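Local coordinates for protein carboxypeptidase 1 (Deinococcus radiodurans str. R1, PDB 5GIV) that probably removes amino acids one at a time from the C-terminal end of peptides, as a zinc-dependent metallocarboxypeptidase of the M32 family, at residues D188-A193 and N341-S346; A352-Y357 and K491-K496. All blocks are in the same frame, centred on the assembly; numbering follows the deposited sequence.

Contact 1. Residues D188-A193 and N341-S346; sequences DAVIAA and NTVSRS
In this M32 metallopeptidase the C-terminal end of helix 169-193 packs against an irregular stretch of the loop before helix 357-372, with D188, V190 and I191 facing V343, S344 and R345. I191 is the centre of it. Its CD1 methyl rests against the aliphatic part of R345, 3.5 Å from R345 CG, and the same methyl lies over one face of the guanidinium, 3.7 Å above its plane and offset toward the rim. With I191 CG1 anti to the carbonyl carbon, the same branch also passes S344 CA, at 4.0 Å from I191 CG1.

R345, extended from CG to NE, brings NH2 to D188 OD1 at 3.1 Å. In this salt bridge the N-H...O angle is 171° and D188 OD1 sits in the guanidinium plane, yet the donor reaches the carboxylate from above, 62° out of its plane, and the carboxylate and guanidinium planes are 65° apart. One water adds a second tie: it donates to D188 O and accepts from R345 NH2. The guanidinium is thus held at its edge by charge and on one face by a methyl, which should limit its rotation even at this exposed rim.

On the inner side the contact turns apolar. V190 CG1 meets V343 CB at 3.7 Å, the two valines crossing at about a right angle, while V343 CG1 approaches I191 CG1 at 4.1 Å. V190 also touches L355 and Y501, and V343 touches Y497, so the loop between helices 333-339 and 357-372 lies against both helix 169-193 and helix 487-501, which themselves meet at V190 and Y501.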
ATOM      1  N   ASP A 188      24.440 -18.308  32.616  1.00 27.11           N
ATOM      2  CA  ASP A 188      25.691 -17.934  33.262  1.00 27.09           C
ATOM      3  C   ASP A 188      26.800 -18.903  32.887  1.00 27.18           C
ATOM      4  O   ASP A 188      27.940 -18.490  32.644  1.00 27.07           O
ATOM      5  CB  ASP A 188      25.506 -17.864  34.778  1.00 27.22           C
ATOM      6  CG  ASP A 188      24.716 -16.631  35.222  1.00 27.10           C
ATOM      7  OD1 ASP A 188      24.497 -15.710  34.406  1.00 26.90           O
ATOM      8  OD2 ASP A 188      24.316 -16.577  36.399  1.00 27.21           O
ATOM      9  N   ALA A 189      26.488 -20.200  32.826  1.00 25.30           N
ATOM     10  CA  ALA A 189      27.510 -21.168  32.440  1.00 25.35           C
ATOM     11  C   ALA A 189      27.931 -20.965  30.996  1.00 25.17           C
ATOM     12  O   ALA A 189      29.123 -21.059  30.676  1.00 25.10           O
ATOM     13  CB  ALA A 189      27.012 -22.597  32.646  1.00 25.58           C
ATOM     14  N   VAL A 190      26.975 -20.672  30.111  1.00 21.53           N
ATOM     15  CA  VAL A 190      27.330 -20.431  28.716  1.00 21.38           C
ATOM     16  C   VAL A 190      28.193 -19.183  28.599  1.00 21.19           C
ATOM     17  O   VAL A 190      29.217 -19.182  27.907  1.00 21.09           O
ATOM     18  CB  VAL A 190      26.070 -20.338  27.839  1.00 21.35           C
ATOM     19  CG1 VAL A 190      26.438 -19.843  26.466  1.00 21.18           C
ATOM     20  CG2 VAL A 190      25.397 -21.701  27.734  1.00 21.54           C
ATOM     21  N   ILE A 191      27.826 -18.119  29.308  1.00 21.80           N
ATOM     22  CA  ILE A 191      28.602 -16.889  29.235  1.00 21.63           C
ATOM     23  C   ILE A 191      29.998 -17.097  29.792  1.00 21.65           C
ATOM     24  O   ILE A 191      30.970 -16.532  29.278  1.00 21.51           O
ATOM     25  CB  ILE A 191      27.861 -15.764  29.976  1.00 21.56           C
ATOM     26  CG1 ILE A 191      26.590 -15.380  29.201  1.00 21.49           C
ATOM     27  CG2 ILE A 191      28.796 -14.580  30.234  1.00 21.41           C
ATOM     28  CD1 ILE A 191      25.631 -14.512  29.981  1.00 21.46           C
ATOM     29  N   ALA A 192      30.132 -17.931  30.826  1.00 24.80           N
ATOM     30  CA  ALA A 192      31.430 -18.157  31.444  1.00 24.79           C
ATOM     31  C   ALA A 192      32.299 -19.091  30.627  1.00 24.75           C
ATOM     32  O   ALA A 192      33.523 -19.057  30.771  1.00 24.66           O
ATOM     33  CB  ALA A 192      31.264 -18.717  32.860  1.00 24.96           C
ATOM     34  N   ALA A 193      31.698 -19.922  29.778  1.00 20.55           N
ATOM     35  CA  ALA A 193      32.488 -20.826  28.950  1.00 20.51           C
ATOM     36  C   ALA A 193      33.203 -20.092  27.814  1.00 20.32           C
ATOM     37  O   ALA A 193      34.319 -20.466  27.444  1.00 20.22           O
ATOM     38  CB  ALA A 193      31.598 -21.932  28.396  1.00 20.66           C
ATOM     39  N   ASN A 341      24.208 -18.859  17.483  1.00 17.15           N
ATOM     40  CA  ASN A 341      23.743 -19.300  18.791  1.00 17.13           C
ATOM     41  C   ASN A 341      24.634 -18.775  19.907  1.00 17.13           C
ATOM     42  O   ASN A 341      24.887 -19.468  20.896  1.00 17.12           O
ATOM     43  CB  ASN A 341      23.658 -20.824  18.867  1.00 17.14           C
ATOM     44  CG  ASN A 341      22.569 -21.396  17.984  1.00 17.15           C
ATOM     45  OD1 ASN A 341      21.382 -21.165  18.221  1.00 17.14           O
ATOM     46  ND2 ASN A 341      22.963 -22.175  16.978  1.00 17.16           N
ATOM     47  N   THR A 342      25.135 -17.551  19.776  1.00 19.84           N
ATOM     48  CA  THR A 342      25.860 -16.951  20.883  1.00 19.81           C
ATOM     49  C   THR A 342      24.895 -16.454  21.954  1.00 19.81           C
ATOM     50  O   THR A 342      23.709 -16.233  21.704  1.00 19.78           O
ATOM     51  CB  THR A 342      26.733 -15.795  20.404  1.00 19.67           C
ATOM     52  OG1 THR A 342      25.907 -14.649  20.158  1.00 19.57           O
ATOM     53  CG2 THR A 342      27.563 -16.169  19.176  1.00 19.66           C
ATOM     54  N   VAL A 343      25.430 -16.252  23.157  1.00 17.11           N
ATOM     55  CA  VAL A 343      24.646 -15.833  24.316  1.00 17.10           C
ATOM     56  C   VAL A 343      25.409 -14.736  25.042  1.00 17.11           C
ATOM     57  O   VAL A 343      26.640 -14.764  25.097  1.00 17.12           O
ATOM     58  CB  VAL A 343      24.375 -17.011  25.282  1.00 17.09           C
ATOM     59  CG1 VAL A 343      23.713 -16.507  26.563  1.00 17.08           C
ATOM     60  CG2 VAL A 343      23.536 -18.089  24.619  1.00 17.09           C
ATOM     61  N   SER A 344      24.685 -13.760  25.589  1.00 20.28           N
ATOM     62  CA  SER A 344      25.304 -12.762  26.456  1.00 20.21           C
ATOM     63  C   SER A 344      24.217 -11.916  27.100  1.00 20.16           C
ATOM     64  O   SER A 344      23.140 -11.731  26.530  1.00 20.12           O
ATOM     65  CB  SER A 344      26.276 -11.860  25.688  1.00 20.07           C
ATOM     66  OG  SER A 344      25.572 -11.021  24.799  1.00 19.96           O
ATOM     67  N   ARG A 345      24.525 -11.387  28.280  1.00 33.63           N
ATOM     68  CA  ARG A 345      23.642 -10.422  28.920  1.00 33.56           C
ATOM     69  C   ARG A 345      23.695  -9.125  28.132  1.00 33.39           C
ATOM     70  O   ARG A 345      24.763  -8.525  27.992  1.00 33.31           O
ATOM     71  CB  ARG A 345      24.072 -10.176  30.359  1.00 33.63           C
ATOM     72  CG  ARG A 345      24.351 -11.437  31.119  1.00 33.82           C
ATOM     73  CD  ARG A 345      25.008 -11.136  32.451  1.00 33.87           C
ATOM     74  NE  ARG A 345      25.443 -12.384  33.065  1.00 34.06           N
ATOM     75  CZ  ARG A 345      26.713 -12.735  33.230  1.00 34.11           C
ATOM     76  NH1 ARG A 345      27.695 -11.915  32.862  1.00 33.96           N
ATOM     77  NH2 ARG A 345      26.998 -13.908  33.782  1.00 34.30           N
ATOM     78  N   SER A 346      22.554  -8.697  27.610  1.00 19.87           N
ATOM     79  CA  SER A 346      22.492  -7.528  26.746  1.00 19.73           C
ATOM     80  C   SER A 346      21.323  -6.661  27.192  1.00 19.66           C
ATOM     81  O   SER A 346      20.584  -7.007  28.119  1.00 19.72           O
ATOM     82  CB  SER A 346      22.372  -7.927  25.267  1.00 19.72           C
ATOM     83  OG  SER A 346      21.258  -8.786  25.043  1.00 19.79           O
TER
HETATM   84  O   HOH W   1      28.921 -16.157  33.889  1.00 36.24           O

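Contact 2. Residues A352-Y357 and K491-K496; sequences ADELTY and KYLRGK
E354 reaches from the loop ahead of helix 357-372 to helix 487-501, where Y492 and K496, one helical turn apart, receive the two oxygens of its carboxylate. Y492 OH donates to the syn lone pair of E354 OE2 at 2.6 Å, with that oxygen near the plane of the tyrosine ring at its edge and the carboxylate turned 63° to the ring. K496 NZ makes a salt bridge of 2.7 Å to E354 OE1, arriving on the syn side but 30° out of the carboxylate plane. The fully extended lysine, CG anti to the backbone N (chi1 175°), brings its ammonium this far, where it also donates to N341 OD1 and, at 3.3 Å, to Y492 OH. Y497 OH is a further partner of E354 OE1.

This polar end is the tight part. The leucine side is looser: L355 CD2 and L493 CD2 stand 4.1 Å apart as the two chains slide past each other in opposite directions, and E354 CB adds a touch on L493. On the exposed side of the helix, the CB of R494 points away from the loop. Within the loop, D353 OD1 accepts from the backbone N of L355 at 2.6 Å, an Asx turn that helps to fix the backbone beside E354.

A glutamine in place of E354 would probably leave the K496 ammonium without its anionic mate and Y492 OH facing a neutral amide. The chemistry implies a largely enclosed charge pair, consistent with carboxylate and ammonium, tying the loop to helix 487-501 with the E354 side chain about 13 Å from the zinc.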
ATOM      1  N   ALA A 352      17.819 -10.163  22.125  1.00 20.73           N
ATOM      2  CA  ALA A 352      18.417 -11.017  23.137  1.00 20.81           C
ATOM      3  C   ALA A 352      18.379 -12.477  22.698  1.00 20.93           C
ATOM      4  O   ALA A 352      17.485 -12.906  21.963  1.00 20.93           O
ATOM      5  CB  ALA A 352      17.707 -10.831  24.480  1.00 20.83           C
ATOM      6  N   ASP A 353      19.384 -13.228  23.138  1.00 17.96           N
ATOM      7  CA  ASP A 353      19.592 -14.613  22.732  1.00 18.09           C
ATOM      8  C   ASP A 353      18.539 -15.542  23.345  1.00 18.22           C
ATOM      9  O   ASP A 353      17.713 -15.150  24.177  1.00 18.20           O
ATOM     10  CB  ASP A 353      20.979 -15.065  23.155  1.00 18.16           C
ATOM     11  CG  ASP A 353      21.152 -15.012  24.657  1.00 18.22           C
ATOM     12  OD1 ASP A 353      20.697 -15.947  25.341  1.00 18.35           O
ATOM     13  OD2 ASP A 353      21.711 -14.016  25.158  1.00 18.13           O
ATOM     14  N   GLU A 354      18.621 -16.817  22.959  1.00 17.60           N
ATOM     15  CA  GLU A 354      17.638 -17.798  23.401  1.00 17.72           C
ATOM     16  C   GLU A 354      17.643 -17.980  24.914  1.00 17.81           C
ATOM     17  O   GLU A 354      16.621 -18.371  25.492  1.00 17.87           O
ATOM     18  CB  GLU A 354      17.908 -19.145  22.736  1.00 17.85           C
ATOM     19  CG  GLU A 354      17.426 -19.261  21.304  1.00 17.80           C
ATOM     20  CD  GLU A 354      17.517 -20.687  20.790  1.00 17.95           C
ATOM     21  OE1 GLU A 354      18.651 -21.202  20.683  1.00 18.01           O
ATOM     22  OE2 GLU A 354      16.453 -21.289  20.518  1.00 17.99           O
ATOM     23  N   LEU A 355      18.777 -17.739  25.568  1.00 17.96           N
ATOM     24  CA  LEU A 355      18.878 -18.083  26.979  1.00 18.08           C
ATOM     25  C   LEU A 355      18.506 -16.934  27.907  1.00 18.00           C
ATOM     26  O   LEU A 355      17.913 -17.167  28.965  1.00 18.08           O
ATOM     27  CB  LEU A 355      20.291 -18.581  27.303  1.00 18.18           C
ATOM     28  CG  LEU A 355      20.693 -19.910  26.665  1.00 18.34           C
ATOM     29  CD1 LEU A 355      22.012 -20.379  27.233  1.00 18.43           C
ATOM     30  CD2 LEU A 355      19.590 -20.955  26.867  1.00 18.47           C
ATOM     31  N   THR A 356      18.867 -15.703  27.562  1.00 18.94           N
ATOM     32  CA  THR A 356      18.605 -14.562  28.429  1.00 18.86           C
ATOM     33  C   THR A 356      17.335 -13.803  28.066  1.00 18.73           C
ATOM     34  O   THR A 356      16.933 -12.913  28.822  1.00 18.66           O
ATOM     35  CB  THR A 356      19.800 -13.599  28.416  1.00 18.76           C
ATOM     36  OG1 THR A 356      19.927 -13.013  27.116  1.00 18.62           O
ATOM     37  CG2 THR A 356      21.092 -14.347  28.770  1.00 18.88           C
ATOM     38  N   TYR A 357      16.670 -14.156  26.962  1.00 18.86           N
ATOM     39  CA  TYR A 357      15.544 -13.359  26.484  1.00 18.73           C
ATOM     40  C   TYR A 357      14.482 -13.183  27.562  1.00 18.75           C
ATOM     41  O   TYR A 357      13.997 -12.070  27.797  1.00 18.65           O
ATOM     42  CB  TYR A 357      14.922 -13.999  25.239  1.00 18.74           C
ATOM     43  CG  TYR A 357      13.762 -13.184  24.684  1.00 18.62           C
ATOM     44  CD1 TYR A 357      12.459 -13.372  25.145  1.00 18.63           C
ATOM     45  CD2 TYR A 357      13.978 -12.208  23.723  1.00 18.50           C
ATOM     46  CE1 TYR A 357      11.410 -12.622  24.643  1.00 18.52           C
ATOM     47  CE2 TYR A 357      12.933 -11.453  23.219  1.00 18.41           C
ATOM     48  CZ  TYR A 357      11.658 -11.661  23.685  1.00 18.42           C
ATOM     49  OH  TYR A 357      10.637 -10.912  23.170  1.00 18.33           O
ATOM     50  N   LYS A 491      14.090 -28.690  28.222  1.00 23.05           N
ATOM     51  CA  LYS A 491      14.866 -29.813  27.715  1.00 23.22           C
ATOM     52  C   LYS A 491      15.591 -29.442  26.428  1.00 23.06           C
ATOM     53  O   LYS A 491      16.764 -29.787  26.245  1.00 23.14           O
ATOM     54  CB  LYS A 491      13.958 -31.014  27.460  1.00 23.36           C
ATOM     55  CG  LYS A 491      14.734 -32.199  26.928  1.00 23.56           C
ATOM     56  CD  LYS A 491      13.855 -33.393  26.605  1.00 23.70           C
ATOM     57  CE  LYS A 491      14.712 -34.474  25.943  1.00 23.89           C
ATOM     58  NZ  LYS A 491      13.925 -35.596  25.339  1.00 23.98           N
ATOM     59  N   TYR A 492      14.910 -28.711  25.538  1.00 20.69           N
ATOM     60  CA  TYR A 492      15.506 -28.321  24.266  1.00 20.54           C
ATOM     61  C   TYR A 492      16.718 -27.420  24.471  1.00 20.46           C
ATOM     62  O   TYR A 492      17.765 -27.627  23.852  1.00 20.47           O
ATOM     63  CB  TYR A 492      14.451 -27.638  23.385  1.00 20.33           C
ATOM     64  CG  TYR A 492      15.013 -26.603  22.429  1.00 20.13           C
ATOM     65  CD1 TYR A 492      15.800 -26.986  21.353  1.00 20.15           C
ATOM     66  CD2 TYR A 492      14.734 -25.250  22.590  1.00 19.94           C
ATOM     67  CE1 TYR A 492      16.310 -26.064  20.479  1.00 19.99           C
ATOM     68  CE2 TYR A 492      15.241 -24.309  21.714  1.00 19.79           C
ATOM     69  CZ  TYR A 492      16.033 -24.723  20.659  1.00 19.81           C
ATOM     70  OH  TYR A 492      16.562 -23.807  19.780  1.00 19.66           O
ATOM     71  N   LEU A 493      16.595 -26.407  25.331  1.00 20.62           N
ATOM     72  CA  LEU A 493      17.693 -25.466  25.527  1.00 20.52           C
ATOM     73  C   LEU A 493      18.867 -26.133  26.234  1.00 20.73           C
ATOM     74  O   LEU A 493      20.022 -26.025  25.792  1.00 20.69           O
ATOM     75  CB  LEU A 493      17.197 -24.258  26.317  1.00 20.39           C
ATOM     76  CG  LEU A 493      16.201 -23.344  25.610  1.00 20.17           C
ATOM     77  CD1 LEU A 493      15.692 -22.299  26.587  1.00 20.08           C
ATOM     78  CD2 LEU A 493      16.849 -22.689  24.398  1.00 20.02           C
ATOM     79  N   ARG A 494      18.581 -26.862  27.320  1.00 21.71           N
ATOM     80  CA  ARG A 494      19.643 -27.560  28.039  1.00 21.88           C
ATOM     81  C   ARG A 494      20.405 -28.488  27.102  1.00 21.95           C
ATOM     82  O   ARG A 494      21.642 -28.527  27.119  1.00 21.96           O
ATOM     83  CB  ARG A 494      19.039 -28.347  29.200  1.00 22.12           C
ATOM     84  CG  ARG A 494      18.599 -27.488  30.370  1.00 22.08           C
ATOM     85  CD  ARG A 494      17.889 -28.313  31.437  1.00 22.33           C
ATOM     86  NE  ARG A 494      17.700 -27.556  32.673  1.00 22.33           N
ATOM     87  CZ  ARG A 494      16.660 -27.702  33.496  1.00 22.42           C
ATOM     88  NH1 ARG A 494      15.697 -28.579  33.217  1.00 22.53           N
ATOM     89  NH2 ARG A 494      16.581 -26.969  34.600  1.00 22.40           N
ATOM     90  N   GLY A 495      19.685 -29.211  26.246  1.00 24.26           N
ATOM     91  CA  GLY A 495      20.351 -30.095  25.305  1.00 24.32           C
ATOM     92  C   GLY A 495      21.150 -29.338  24.261  1.00 24.10           C
ATOM     93  O   GLY A 495      22.294 -29.690  23.957  1.00 24.12           O
ATOM     94  N   LYS A 496      20.552 -28.293  23.684  1.00 22.91           N
ATOM     95  CA  LYS A 496      21.224 -27.573  22.608  1.00 22.72           C
ATOM     96  C   LYS A 496      22.465 -26.845  23.113  1.00 22.61           C
ATOM     97  O   LYS A 496      23.553 -26.976  22.537  1.00 22.55           O
ATOM     98  CB  LYS A 496      20.251 -26.588  21.959  1.00 22.55           C
ATOM     99  CG  LYS A 496      20.890 -25.695  20.906  1.00 22.36           C
ATOM    100  CD  LYS A 496      19.873 -24.695  20.361  1.00 22.18           C
ATOM    101  CE  LYS A 496      20.508 -23.814  19.307  1.00 22.01           C
ATOM    102  NZ  LYS A 496      19.541 -22.864  18.729  1.00 21.85           N
TER

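In the fold
From the N terminus, helix 169-193 comes first. The chain then passes through the small sheet and the zinc-binding helices, and contact 1 closes when 341-346 returns to the end of helix 169-193. Farther along the same loop 352-357 opens contact 2, which closes only near the C terminus, on helix 487-501. The contacts therefore follow in series, neither nested nor crossed. Their centres lie 10 Å apart, and within the loop S344 N bonds to D353 OD2, linking one contact to the other. Together they tie helix 169-193 and the C-terminal helix to the single loop between helices 333-339 and 357-372.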